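Local coordinates for YusO protein (Bacillus subtilis, PDB 1S3J), which represses the multidrug resistance operon mdtRP as a homodimeric MarR-family regulator that binds directly to the promoter region, at residues A[3-6]-A[7-10]; A[11-14]-A[15-18]; A[28-32]-A[33-37]; A[65-68]-A[69-73]. All coordinates share one frame; numbering follows the deposited sequence.

Contact 1: residues A[3-6]-A[7-10]; sequences SADQ and LMSD
Gln-6 and Asp-10 face each other one turn apart on the first turns of the alpha-helix 4-32, an i to i+4 side-chain pair. Gln-6 turns CG anti to its own N (chi1 -176°), and a bend at chi2 carries the amide along the helix toward Asp-10. Its NE2 donates to Asp-10 OD1 at 2.7 Å. The acceptor lies almost in the amide plane of Gln-6, but NE2 stands above the carboxylate plane, 45° out of it. The two side chains cross at about a right angle.

Below this pair the backbone makes the usual bonds, such as Met-8 N to Ala-4 O at 2.9 Å. Ser-9 N also reaches Asp-5 O, and Ser-9 OG adds a weak bond to the same oxygen.

On another face, the selenomethionine Met-8 runs back toward the N-terminus beside Asp-5. The carboxylate of Asp-5 has its main partner in Lys-113 of the second subunit, a salt bridge through OD2. Met-8 packs on that same lysine, and Leu-7 packs on Ala-132 of the second subunit, so these first turns belong to the dimer interface. The methyl CE of Met-8 ends 3.4 Å from Asp-5 OD1 and 4.1 Å from Ala-4 CB.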
ATOM      1  N   SER A   3     -27.165   1.532  -2.684  1.00 64.08           N
ATOM      2  CA  SER A   3     -26.952   0.906  -1.350  1.00 64.17           C
ATOM      3  C   SER A   3     -25.463   0.937  -0.979  1.00 63.65           C
ATOM      4  O   SER A   3     -24.719  -0.013  -1.257  1.00 63.76           O
ATOM      5  CB  SER A   3     -27.485  -0.533  -1.350  1.00 64.39           C
ATOM      6  OG  SER A   3     -27.156  -1.198  -0.138  1.00 64.88           O
ATOM      7  N   ALA A   4     -25.052   2.030  -0.337  1.00 62.81           N
ATOM      8  CA  ALA A   4     -23.639   2.337  -0.083  1.00 62.07           C
ATOM      9  C   ALA A   4     -22.788   1.168   0.430  1.00 61.16           C
ATOM     10  O   ALA A   4     -21.635   1.064   0.065  1.00 61.06           O
ATOM     11  CB  ALA A   4     -23.529   3.513   0.879  1.00 62.19           C
ATOM     12  N   ASP A   5     -23.343   0.301   1.268  1.00 59.79           N
ATOM     13  CA  ASP A   5     -22.542  -0.734   1.905  1.00 58.85           C
ATOM     14  C   ASP A   5     -22.166  -1.879   0.951  1.00 57.65           C
ATOM     15  O   ASP A   5     -21.026  -2.364   0.969  1.00 56.53           O
ATOM     16  CB  ASP A   5     -23.229  -1.260   3.172  1.00 59.14           C
ATOM     17  CG  ASP A   5     -22.964  -0.379   4.392  1.00 59.86           C
ATOM     18  OD1 ASP A   5     -22.878   0.872   4.244  1.00 60.45           O
ATOM     19  OD2 ASP A   5     -22.823  -0.855   5.537  1.00 59.98           O
ATOM     20  N   GLN A   6     -23.109  -2.309   0.118  1.00 56.25           N
ATOM     21  CA  GLN A   6     -22.758  -3.256  -0.934  1.00 55.38           C
ATOM     22  C   GLN A   6     -21.754  -2.619  -1.891  1.00 54.04           C
ATOM     23  O   GLN A   6     -20.805  -3.277  -2.301  1.00 53.37           O
ATOM     24  CB  GLN A   6     -23.974  -3.758  -1.713  1.00 55.42           C
ATOM     25  CG  GLN A   6     -23.603  -4.838  -2.747  1.00 56.23           C
ATOM     26  CD  GLN A   6     -22.892  -6.022  -2.101  1.00 57.56           C
ATOM     27  OE1 GLN A   6     -23.415  -6.615  -1.151  1.00 57.39           O
ATOM     28  NE2 GLN A   6     -21.693  -6.348  -2.590  1.00 58.61           N
ATOM     29  N   LEU A   7     -21.963  -1.343  -2.218  1.00 52.80           N
ATOM     30  CA  LEU A   7     -21.096  -0.612  -3.146  1.00 52.13           C
ATOM     31  C   LEU A   7     -19.651  -0.516  -2.632  1.00 51.57           C
ATOM     32  O   LEU A   7     -18.699  -0.623  -3.405  1.00 50.28           O
ATOM     33  CB  LEU A   7     -21.659   0.791  -3.432  1.00 52.05           C
ATOM     34  CG  LEU A   7     -20.974   1.585  -4.559  1.00 52.03           C
ATOM     35  CD1 LEU A   7     -21.088   0.861  -5.917  1.00 52.05           C
ATOM     36  CD2 LEU A   7     -21.543   2.983  -4.652  1.00 52.02           C
HETATM   37  N   MSE A   8     -19.500  -0.337  -1.326  1.00 51.37           N
HETATM   38  CA  MSE A   8     -18.183  -0.330  -0.689  1.00 51.49           C
HETATM   39  C   MSE A   8     -17.545  -1.717  -0.706  1.00 49.66           C
HETATM   40  O   MSE A   8     -16.337  -1.843  -0.864  1.00 49.55           O
HETATM   41  CB  MSE A   8     -18.290   0.163   0.750  1.00 52.40           C
HETATM   42  CG  MSE A   8     -18.427   1.676   0.844  1.00 57.16           C
HETATM   43 SE   MSE A   8     -18.315   2.352   2.676  0.86 66.34          SE
HETATM   44  CE  MSE A   8     -20.208   2.603   3.031  1.00 65.75           C
ATOM     45  N   SER A   9     -18.359  -2.754  -0.546  1.00 47.46           N
ATOM     46  CA  SER A   9     -17.848  -4.127  -0.544  1.00 46.03           C
ATOM     47  C   SER A   9     -17.395  -4.563  -1.937  1.00 44.41           C
ATOM     48  O   SER A   9     -16.392  -5.280  -2.063  1.00 44.25           O
ATOM     49  CB  SER A   9     -18.887  -5.106   0.006  1.00 45.82           C
ATOM     50  OG  SER A   9     -18.930  -5.016   1.416  1.00 46.43           O
ATOM     51  N   ASP A  10     -18.133  -4.127  -2.964  1.00 42.48           N
ATOM     52  CA  ASP A  10     -17.780  -4.381  -4.363  1.00 40.97           C
ATOM     53  C   ASP A  10     -16.423  -3.735  -4.664  1.00 39.56           C
ATOM     54  O   ASP A  10     -15.523  -4.387  -5.160  1.00 38.49           O
ATOM     55  CB  ASP A  10     -18.818  -3.797  -5.334  1.00 41.02           C
ATOM     56  CG  ASP A  10     -20.220  -4.399  -5.177  1.00 41.60           C
ATOM     57  OD1 ASP A  10     -20.375  -5.587  -4.794  1.00 43.63           O
ATOM     58  OD2 ASP A  10     -21.243  -3.736  -5.437  1.00 41.56           O
TER

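Contact 2: residues A[11-14]-A[15-18]; sequences IQLS and LQAL
Gln-12 and Gln-16 join their amides across one turn of helix 4-32, the long N-terminal helix that takes part in the dimer interface of this MarR-family repressor. Gln-12 NE2 donates to Gln-16 OE1 at 2.9 Å. The donor lies in the carbonyl plane of Gln-16 and uses a lone pair of OE1, with a C=O...N angle of 127°. The amide planes are turned 46° apart, and the acceptor sits slightly out of the plane of the Gln-12 amide. Gln-12 gets there by folding at chi2, while Gln-16 stays extended beyond CG. The NE2 of Gln-16 continues the chain of amides with a weak hydrogen bond to Gln-20 OE1.

The backbone beneath is regular alpha-helix. Leu-15 N bonds to Ile-11 O at 2.7 Å. Leu-18 N bonds to Ser-14 O, which also takes a weak bond from Ala-17 N. The hydroxyl of Ser-14 is itself tied back to the backbone, through OG to Asp-10 O.

Away from the glutamines the helix turns apolar. Ile-11 packs on Leu-120, Leu-15 on Thr-135 and Leu-18 on Leu-138, all three of the second subunit. Ser-14 also lies against that Thr-135. Ile-11 and Leu-15 lie side by side and point the same way. Their branches touch where Ile-11 CG2 meets Leu-15 CD1 at 3.5 Å, and Leu-15 CG rests 3.4 Å from Ile-11 O.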
ATOM      1  N   ILE A  11     -16.296  -2.453  -4.338  1.00 37.99           N
ATOM      2  CA  ILE A  11     -15.085  -1.703  -4.604  1.00 37.56           C
ATOM      3  C   ILE A  11     -13.905  -2.263  -3.858  1.00 37.37           C
ATOM      4  O   ILE A  11     -12.827  -2.389  -4.426  1.00 37.44           O
ATOM      5  CB  ILE A  11     -15.261  -0.223  -4.238  1.00 37.65           C
ATOM      6  CG1 ILE A  11     -16.142   0.452  -5.272  1.00 37.92           C
ATOM      7  CG2 ILE A  11     -13.902   0.478  -4.168  1.00 37.81           C
ATOM      8  CD1 ILE A  11     -16.436   1.921  -4.993  1.00 39.46           C
ATOM      9  N   GLN A  12     -14.097  -2.557  -2.579  1.00 37.04           N
ATOM     10  CA  GLN A  12     -13.043  -3.095  -1.748  1.00 37.20           C
ATOM     11  C   GLN A  12     -12.527  -4.368  -2.399  1.00 36.58           C
ATOM     12  O   GLN A  12     -11.324  -4.561  -2.538  1.00 36.36           O
ATOM     13  CB  GLN A  12     -13.563  -3.373  -0.322  1.00 37.98           C
ATOM     14  CG  GLN A  12     -12.487  -3.792   0.683  1.00 40.59           C
ATOM     15  CD  GLN A  12     -12.094  -5.253   0.581  1.00 43.51           C
ATOM     16  OE1 GLN A  12     -12.919  -6.098   0.214  1.00 46.48           O
ATOM     17  NE2 GLN A  12     -10.832  -5.563   0.921  1.00 46.00           N
ATOM     18  N   LEU A  13     -13.437  -5.239  -2.815  1.00 35.94           N
ATOM     19  CA  LEU A  13     -13.018  -6.475  -3.421  1.00 35.41           C
ATOM     20  C   LEU A  13     -12.259  -6.201  -4.710  1.00 34.88           C
ATOM     21  O   LEU A  13     -11.237  -6.852  -4.975  1.00 34.81           O
ATOM     22  CB  LEU A  13     -14.200  -7.399  -3.672  1.00 36.07           C
ATOM     23  CG  LEU A  13     -14.574  -8.316  -2.502  1.00 36.81           C
ATOM     24  CD1 LEU A  13     -15.800  -9.086  -2.833  1.00 37.66           C
ATOM     25  CD2 LEU A  13     -13.456  -9.263  -2.178  1.00 38.25           C
ATOM     26  N   SER A  14     -12.740  -5.242  -5.503  1.00 33.69           N
ATOM     27  CA  SER A  14     -12.050  -4.869  -6.742  1.00 33.36           C
ATOM     28  C   SER A  14     -10.652  -4.320  -6.436  1.00 32.36           C
ATOM     29  O   SER A  14      -9.675  -4.818  -6.959  1.00 31.30           O
ATOM     30  CB  SER A  14     -12.855  -3.843  -7.547  1.00 33.24           C
ATOM     31  OG  SER A  14     -14.166  -4.305  -7.837  1.00 33.56           O
ATOM     32  N   LEU A  15     -10.563  -3.321  -5.562  1.00 32.43           N
ATOM     33  CA  LEU A  15      -9.276  -2.721  -5.224  1.00 33.39           C
ATOM     34  C   LEU A  15      -8.313  -3.732  -4.621  1.00 34.11           C
ATOM     35  O   LEU A  15      -7.141  -3.729  -4.952  1.00 33.90           O
ATOM     36  CB  LEU A  15      -9.444  -1.502  -4.314  1.00 33.53           C
ATOM     37  CG  LEU A  15     -10.167  -0.320  -4.964  1.00 31.85           C
ATOM     38  CD1 LEU A  15     -10.387   0.768  -3.966  1.00 33.71           C
ATOM     39  CD2 LEU A  15      -9.404   0.202  -6.131  1.00 32.41           C
ATOM     40  N   GLN A  16      -8.819  -4.653  -3.809  1.00 35.65           N
ATOM     41  CA  GLN A  16      -7.967  -5.634  -3.130  1.00 36.56           C
ATOM     42  C   GLN A  16      -7.411  -6.629  -4.136  1.00 36.66           C
ATOM     43  O   GLN A  16      -6.270  -7.094  -4.000  1.00 37.98           O
ATOM     44  CB  GLN A  16      -8.750  -6.332  -2.024  1.00 37.70           C
ATOM     45  CG  GLN A  16      -7.969  -7.336  -1.137  1.00 41.56           C
ATOM     46  CD  GLN A  16      -8.869  -8.456  -0.589  1.00 46.10           C
ATOM     47  OE1 GLN A  16      -9.942  -8.183  -0.027  1.00 48.90           O
ATOM     48  NE2 GLN A  16      -8.449  -9.711  -0.781  1.00 48.63           N
ATOM     49  N   ALA A  17      -8.183  -6.962  -5.164  1.00 35.47           N
ATOM     50  CA  ALA A  17      -7.676  -7.863  -6.181  1.00 34.39           C
ATOM     51  C   ALA A  17      -6.660  -7.133  -7.056  1.00 34.10           C
ATOM     52  O   ALA A  17      -5.686  -7.720  -7.475  1.00 33.57           O
ATOM     53  CB  ALA A  17      -8.802  -8.400  -7.027  1.00 34.33           C
ATOM     54  N   LEU A  18      -6.892  -5.859  -7.350  1.00 33.84           N
ATOM     55  CA  LEU A  18      -5.962  -5.113  -8.201  1.00 33.61           C
ATOM     56  C   LEU A  18      -4.625  -4.959  -7.487  1.00 34.27           C
ATOM     57  O   LEU A  18      -3.576  -5.175  -8.084  1.00 33.50           O
ATOM     58  CB  LEU A  18      -6.555  -3.762  -8.630  1.00 33.34           C
ATOM     59  CG  LEU A  18      -7.720  -3.916  -9.630  1.00 31.78           C
ATOM     60  CD1 LEU A  18      -8.455  -2.657  -9.810  1.00 33.13           C
ATOM     61  CD2 LEU A  18      -7.209  -4.389 -10.957  1.00 32.27           C
TER

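Contact 3: residues A[28-32]-A[33-37]; sequences ESMEK and QGVTP
Met-30, a selenomethionine, reaches from the last turn of helix 4-32 across to Val-35 and Pro-37, while the backbone between them closes the helix in a Schellman motif.

The backbone bonds come first. Val-35 N donates to Met-30 O at 3.2 Å, the six-to-one bond of the motif. The donor stands well off the plane of the Met-30 carbonyl. Gly-34 takes the positive phi (84°) that turns the chain out of the helix, and its N makes a weak bond to Glu-31 O. Gln-33 N bonds weakly to Ser-29 O at 3.4 Å.

The apolar contacts centre on Met-30. Its CG lies beside the backbone N, and the bend at chi3 (84°) swings the methyl toward the loop. CE meets Val-35 CG2 at 3.5 Å. SE lies 3.9 Å from Pro-37 CD, where the two side chains meet at a slant. The methyl also comes close to the Thr-36 carbonyl, with CE 3.1 Å from O.

Two polar side chains look beyond the turn. Thr-36 stands at the N-cap of helix 37-49, where its OG1 bonds to Gln-39 N. Gln-33 OE1 accepts a hydrogen bond from Lys-104 NZ, on helix 99-120.

The short loop thus ends one helix and starts the next. Met-30 and Val-35 both pack on Leu-40 of helix 37-49, so their apolar cluster lies between helices 4-32 and 37-49, and Gln-33 links the turn to helix 99-120.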
ATOM      1  N   GLU A  28       8.689  -6.008  -7.640  1.00 55.46           N
ATOM      2  CA  GLU A  28       9.685  -6.831  -8.327  1.00 56.10           C
ATOM      3  C   GLU A  28      10.469  -5.974  -9.333  1.00 55.81           C
ATOM      4  O   GLU A  28      11.675  -6.146  -9.490  1.00 55.50           O
ATOM      5  CB  GLU A  28       9.005  -8.044  -8.997  1.00 56.40           C
ATOM      6  CG  GLU A  28       9.891  -8.934  -9.865  1.00 57.56           C
ATOM      7  CD  GLU A  28       9.092  -9.723 -10.901  1.00 60.34           C
ATOM      8  OE1 GLU A  28       9.564  -9.843 -12.063  1.00 62.00           O
ATOM      9  OE2 GLU A  28       7.982 -10.216 -10.568  1.00 61.12           O
ATOM     10  N   SER A  29       9.775  -5.052  -9.994  1.00 55.93           N
ATOM     11  CA  SER A  29      10.383  -4.135 -10.962  1.00 56.09           C
ATOM     12  C   SER A  29      11.354  -3.157 -10.297  1.00 56.41           C
ATOM     13  O   SER A  29      12.369  -2.780 -10.888  1.00 56.24           O
ATOM     14  CB  SER A  29       9.299  -3.343 -11.695  1.00 56.03           C
ATOM     15  OG  SER A  29       9.866  -2.379 -12.564  1.00 55.69           O
HETATM   16  N   MSE A  30      11.020  -2.742  -9.078  1.00 56.72           N
HETATM   17  CA  MSE A  30      11.849  -1.838  -8.292  1.00 57.21           C
HETATM   18  C   MSE A  30      13.139  -2.519  -7.852  1.00 57.12           C
HETATM   19  O   MSE A  30      14.218  -1.933  -7.944  1.00 56.30           O
HETATM   20  CB  MSE A  30      11.135  -1.450  -7.009  1.00 57.62           C
HETATM   21  CG  MSE A  30       9.940  -0.605  -7.167  1.00 59.78           C
HETATM   22 SE   MSE A  30       9.555   0.157  -5.446  0.90 64.46          SE
HETATM   23  CE  MSE A  30      10.749   1.568  -5.596  1.00 63.36           C
ATOM     24  N   GLU A  31      12.992  -3.740  -7.330  1.00 57.10           N
ATOM     25  CA  GLU A  31      14.103  -4.514  -6.782  1.00 57.66           C
ATOM     26  C   GLU A  31      15.172  -4.738  -7.848  1.00 57.08           C
ATOM     27  O   GLU A  31      16.353  -4.676  -7.545  1.00 57.20           O
ATOM     28  CB  GLU A  31      13.617  -5.869  -6.217  1.00 58.20           C
ATOM     29  CG  GLU A  31      13.075  -5.807  -4.787  1.00 59.88           C
ATOM     30  CD  GLU A  31      12.472  -7.133  -4.321  1.00 63.27           C
ATOM     31  OE1 GLU A  31      13.158  -8.178  -4.423  1.00 65.06           O
ATOM     32  OE2 GLU A  31      11.309  -7.134  -3.845  1.00 65.72           O
ATOM     33  N   LYS A  32      14.741  -4.982  -9.084  1.00 56.53           N
ATOM     34  CA  LYS A  32      15.639  -5.161 -10.235  1.00 56.43           C
ATOM     35  C   LYS A  32      16.362  -3.865 -10.606  1.00 55.26           C
ATOM     36  O   LYS A  32      17.508  -3.903 -11.037  1.00 55.40           O
ATOM     37  CB  LYS A  32      14.851  -5.704 -11.450  1.00 56.87           C
ATOM     38  CG  LYS A  32      15.640  -5.851 -12.786  1.00 58.96           C
ATOM     39  CD  LYS A  32      16.764  -6.917 -12.726  1.00 60.97           C
ATOM     40  CE  LYS A  32      18.178  -6.300 -12.512  1.00 61.56           C
ATOM     41  NZ  LYS A  32      19.292  -7.232 -12.868  1.00 61.36           N
ATOM     42  N   GLN A  33      15.697  -2.720 -10.463  1.00 53.73           N
ATOM     43  CA  GLN A  33      16.363  -1.433 -10.666  1.00 52.53           C
ATOM     44  C   GLN A  33      17.167  -0.996  -9.410  1.00 50.52           C
ATOM     45  O   GLN A  33      17.819   0.027  -9.416  1.00 49.92           O
ATOM     46  CB  GLN A  33      15.348  -0.362 -11.097  1.00 53.11           C
ATOM     47  CG  GLN A  33      14.783  -0.534 -12.519  1.00 54.45           C
ATOM     48  CD  GLN A  33      15.846  -0.377 -13.616  1.00 58.13           C
ATOM     49  OE1 GLN A  33      16.564   0.641 -13.672  1.00 58.72           O
ATOM     50  NE2 GLN A  33      15.949  -1.390 -14.491  1.00 58.72           N
ATOM     51  N   GLY A  34      17.118  -1.789  -8.349  1.00 48.56           N
ATOM     52  CA  GLY A  34      17.951  -1.592  -7.180  1.00 47.33           C
ATOM     53  C   GLY A  34      17.462  -0.600  -6.135  1.00 46.10           C
ATOM     54  O   GLY A  34      18.163  -0.380  -5.140  1.00 46.40           O
ATOM     55  N   VAL A  35      16.280  -0.020  -6.334  1.00 43.94           N
ATOM     56  CA  VAL A  35      15.756   1.016  -5.443  1.00 42.84           C
ATOM     57  C   VAL A  35      14.554   0.504  -4.634  1.00 41.18           C
ATOM     58  O   VAL A  35      13.799  -0.360  -5.088  1.00 40.84           O
ATOM     59  CB  VAL A  35      15.407   2.350  -6.224  1.00 42.89           C
ATOM     60  CG1 VAL A  35      16.245   2.479  -7.487  1.00 43.23           C
ATOM     61  CG2 VAL A  35      13.938   2.449  -6.578  1.00 43.15           C
ATOM     62  N   THR A  36      14.409   1.029  -3.425  1.00 39.59           N
ATOM     63  CA  THR A  36      13.281   0.709  -2.561  1.00 38.71           C
ATOM     64  C   THR A  36      12.212   1.790  -2.710  1.00 37.65           C
ATOM     65  O   THR A  36      12.471   2.837  -3.303  1.00 36.54           O
ATOM     66  CB  THR A  36      13.731   0.653  -1.093  1.00 39.20           C
ATOM     67  OG1 THR A  36      14.263   1.936  -0.700  1.00 38.09           O
ATOM     68  CG2 THR A  36      14.874  -0.397  -0.902  1.00 39.17           C
ATOM     69  N   PRO A  37      11.021   1.542  -2.176  1.00 36.39           N
ATOM     70  CA  PRO A  37       9.980   2.567  -2.126  1.00 36.04           C
ATOM     71  C   PRO A  37      10.427   3.874  -1.482  1.00 35.20           C
ATOM     72  O   PRO A  37       9.993   4.917  -1.944  1.00 35.50           O
ATOM     73  CB  PRO A  37       8.883   1.916  -1.265  1.00 36.10           C
ATOM     74  CG  PRO A  37       9.049   0.475  -1.496  1.00 36.72           C
ATOM     75  CD  PRO A  37      10.543   0.254  -1.632  1.00 36.99           C
TER

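Contact 4: residues A[65-68]-A[69-73]; sequences PSAV and TLMAD
Ala-67 and Met-71 meet one turn apart on helix 65-77. The methyl CE of the selenomethionine Met-71 lies 4.2 Å from Ala-67 CB and 3.6 Å from Ala-67 O. Met-71 has CG beside its backbone N (chi1 -74°), and its chain leads back along the helix over Ala-67.

The backbone holds this spacing. Met-71 N bonds to Ala-67 O at 3.2 Å, and Ala-72 N to Val-68 O at 2.7 Å. Thr-69 N bonds to Pro-65 O at 3.0 Å. The hydroxyl of Thr-69 lies on the same flank, OG1 3.4 Å from Pro-65 O.

Further out, three neighbouring elements pack on the helix. Val-68 is buried against Val-54, Ile-57 and Ala-58 of helix 54-61. Met-71 touches Met-61 of that helix, and Ala-38 and Val-42 of helix 37-49. Ala-72 packs on Ile-81 and Arg-83 of strand 81-85, and Asp-73 forms a salt bridge with Arg-83.

Ser-66 and Leu-70 remain exposed. This is consistent with the second helix of the predicted helix-turn-helix, probably the DNA recognition helix, as in the winged-helix domain of MarR relatives.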
ATOM      1  N   PRO A  65      15.320  12.897  10.717  1.00 46.54           N
ATOM      2  CA  PRO A  65      16.403  13.312   9.835  1.00 45.38           C
ATOM      3  C   PRO A  65      17.384  12.165   9.602  1.00 44.11           C
ATOM      4  O   PRO A  65      17.767  11.936   8.450  1.00 43.84           O
ATOM      5  CB  PRO A  65      17.036  14.465  10.605  1.00 45.57           C
ATOM      6  CG  PRO A  65      15.879  15.113  11.264  1.00 46.15           C
ATOM      7  CD  PRO A  65      14.981  13.953  11.690  1.00 46.70           C
ATOM      8  N   SER A  66      17.741  11.439  10.662  1.00 42.47           N
ATOM      9  CA  SER A  66      18.684  10.314  10.556  1.00 41.44           C
ATOM     10  C   SER A  66      18.221   9.201   9.606  1.00 39.74           C
ATOM     11  O   SER A  66      19.033   8.594   8.947  1.00 40.22           O
ATOM     12  CB  SER A  66      19.034   9.733  11.947  1.00 41.46           C
ATOM     13  OG  SER A  66      17.878   9.391  12.696  1.00 41.55           O
ATOM     14  N   ALA A  67      16.928   8.922   9.556  1.00 38.28           N
ATOM     15  CA  ALA A  67      16.372   7.996   8.556  1.00 37.36           C
ATOM     16  C   ALA A  67      16.663   8.454   7.123  1.00 36.23           C
ATOM     17  O   ALA A  67      17.043   7.649   6.266  1.00 35.01           O
ATOM     18  CB  ALA A  67      14.867   7.844   8.749  1.00 36.90           C
ATOM     19  N   VAL A  68      16.490   9.746   6.863  1.00 35.44           N
ATOM     20  CA  VAL A  68      16.768  10.288   5.515  1.00 35.38           C
ATOM     21  C   VAL A  68      18.260  10.242   5.185  1.00 34.71           C
ATOM     22  O   VAL A  68      18.654   9.934   4.062  1.00 35.06           O
ATOM     23  CB  VAL A  68      16.231  11.720   5.337  1.00 35.03           C
ATOM     24  CG1 VAL A  68      16.565  12.254   3.922  1.00 35.82           C
ATOM     25  CG2 VAL A  68      14.758  11.728   5.553  1.00 34.16           C
ATOM     26  N   THR A  69      19.091  10.523   6.176  1.00 34.81           N
ATOM     27  CA  THR A  69      20.544  10.526   6.007  1.00 34.16           C
ATOM     28  C   THR A  69      21.018   9.157   5.573  1.00 33.88           C
ATOM     29  O   THR A  69      21.943   9.045   4.759  1.00 33.99           O
ATOM     30  CB  THR A  69      21.207  10.952   7.332  1.00 34.53           C
ATOM     31  OG1 THR A  69      21.017  12.365   7.525  1.00 36.83           O
ATOM     32  CG2 THR A  69      22.725  10.741   7.327  1.00 32.96           C
ATOM     33  N   LEU A  70      20.390   8.103   6.093  1.00 33.29           N
ATOM     34  CA  LEU A  70      20.728   6.751   5.650  1.00 32.82           C
ATOM     35  C   LEU A  70      20.228   6.469   4.221  1.00 33.18           C
ATOM     36  O   LEU A  70      20.895   5.787   3.446  1.00 33.11           O
ATOM     37  CB  LEU A  70      20.184   5.703   6.615  1.00 32.43           C
ATOM     38  CG  LEU A  70      20.474   4.251   6.252  1.00 31.91           C
ATOM     39  CD1 LEU A  70      21.984   4.040   6.222  1.00 32.78           C
ATOM     40  CD2 LEU A  70      19.806   3.288   7.236  1.00 31.95           C
HETATM   41  N   MSE A  71      19.054   6.968   3.866  1.00 34.08           N
HETATM   42  CA  MSE A  71      18.572   6.813   2.489  1.00 34.83           C
HETATM   43  C   MSE A  71      19.548   7.525   1.553  1.00 34.48           C
HETATM   44  O   MSE A  71      19.957   6.987   0.535  1.00 33.11           O
HETATM   45  CB  MSE A  71      17.194   7.432   2.321  1.00 35.23           C
HETATM   46  CG  MSE A  71      16.069   6.635   2.949  1.00 37.65           C
HETATM   47 SE   MSE A  71      14.488   7.767   3.105  0.89 43.54          SE
HETATM   48  CE  MSE A  71      13.779   7.026   4.799  1.00 41.53           C
ATOM     49  N   ALA A  72      19.901   8.752   1.923  1.00 34.73           N
ATOM     50  CA  ALA A  72      20.851   9.552   1.161  1.00 35.09           C
ATOM     51  C   ALA A  72      22.179   8.826   0.988  1.00 35.23           C
ATOM     52  O   ALA A  72      22.730   8.843  -0.100  1.00 35.29           O
ATOM     53  CB  ALA A  72      21.061  10.896   1.834  1.00 35.41           C
ATOM     54  N   ASP A  73      22.677   8.159   2.039  1.00 35.84           N
ATOM     55  CA  ASP A  73      23.941   7.401   1.946  1.00 35.94           C
ATOM     56  C   ASP A  73      23.833   6.368   0.841  1.00 36.14           C
ATOM     57  O   ASP A  73      24.724   6.240   0.017  1.00 35.99           O
ATOM     58  CB  ASP A  73      24.240   6.638   3.252  1.00 36.96           C
ATOM     59  CG  ASP A  73      24.788   7.524   4.361  1.00 37.96           C
ATOM     60  OD1 ASP A  73      25.376   8.570   4.058  1.00 41.22           O
ATOM     61  OD2 ASP A  73      24.699   7.241   5.576  1.00 40.40           O
TER

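Contacts 1, 2 and 3 all use helix 4-32, while contact 4 lies on helix 65-77, in the predicted DNA-binding motif. Contacts 1 and 2 adjoin along the helix, and both touch the second subunit. Contact 1 is a surface contact with charged groups; contact 2 is partly buried, with neutral amides on one flank and leucine and isoleucine on another. Contact 3 and contact 4 are partly buried and touch no other chain of the assembly. Contact 3 depends on a helix end, with a helix selenomethionine packed against the following loop, contact 4 on uninterrupted helix. Their centres are about 18 Å apart, whereas those of contacts 1 and 4 are about 42 Å apart.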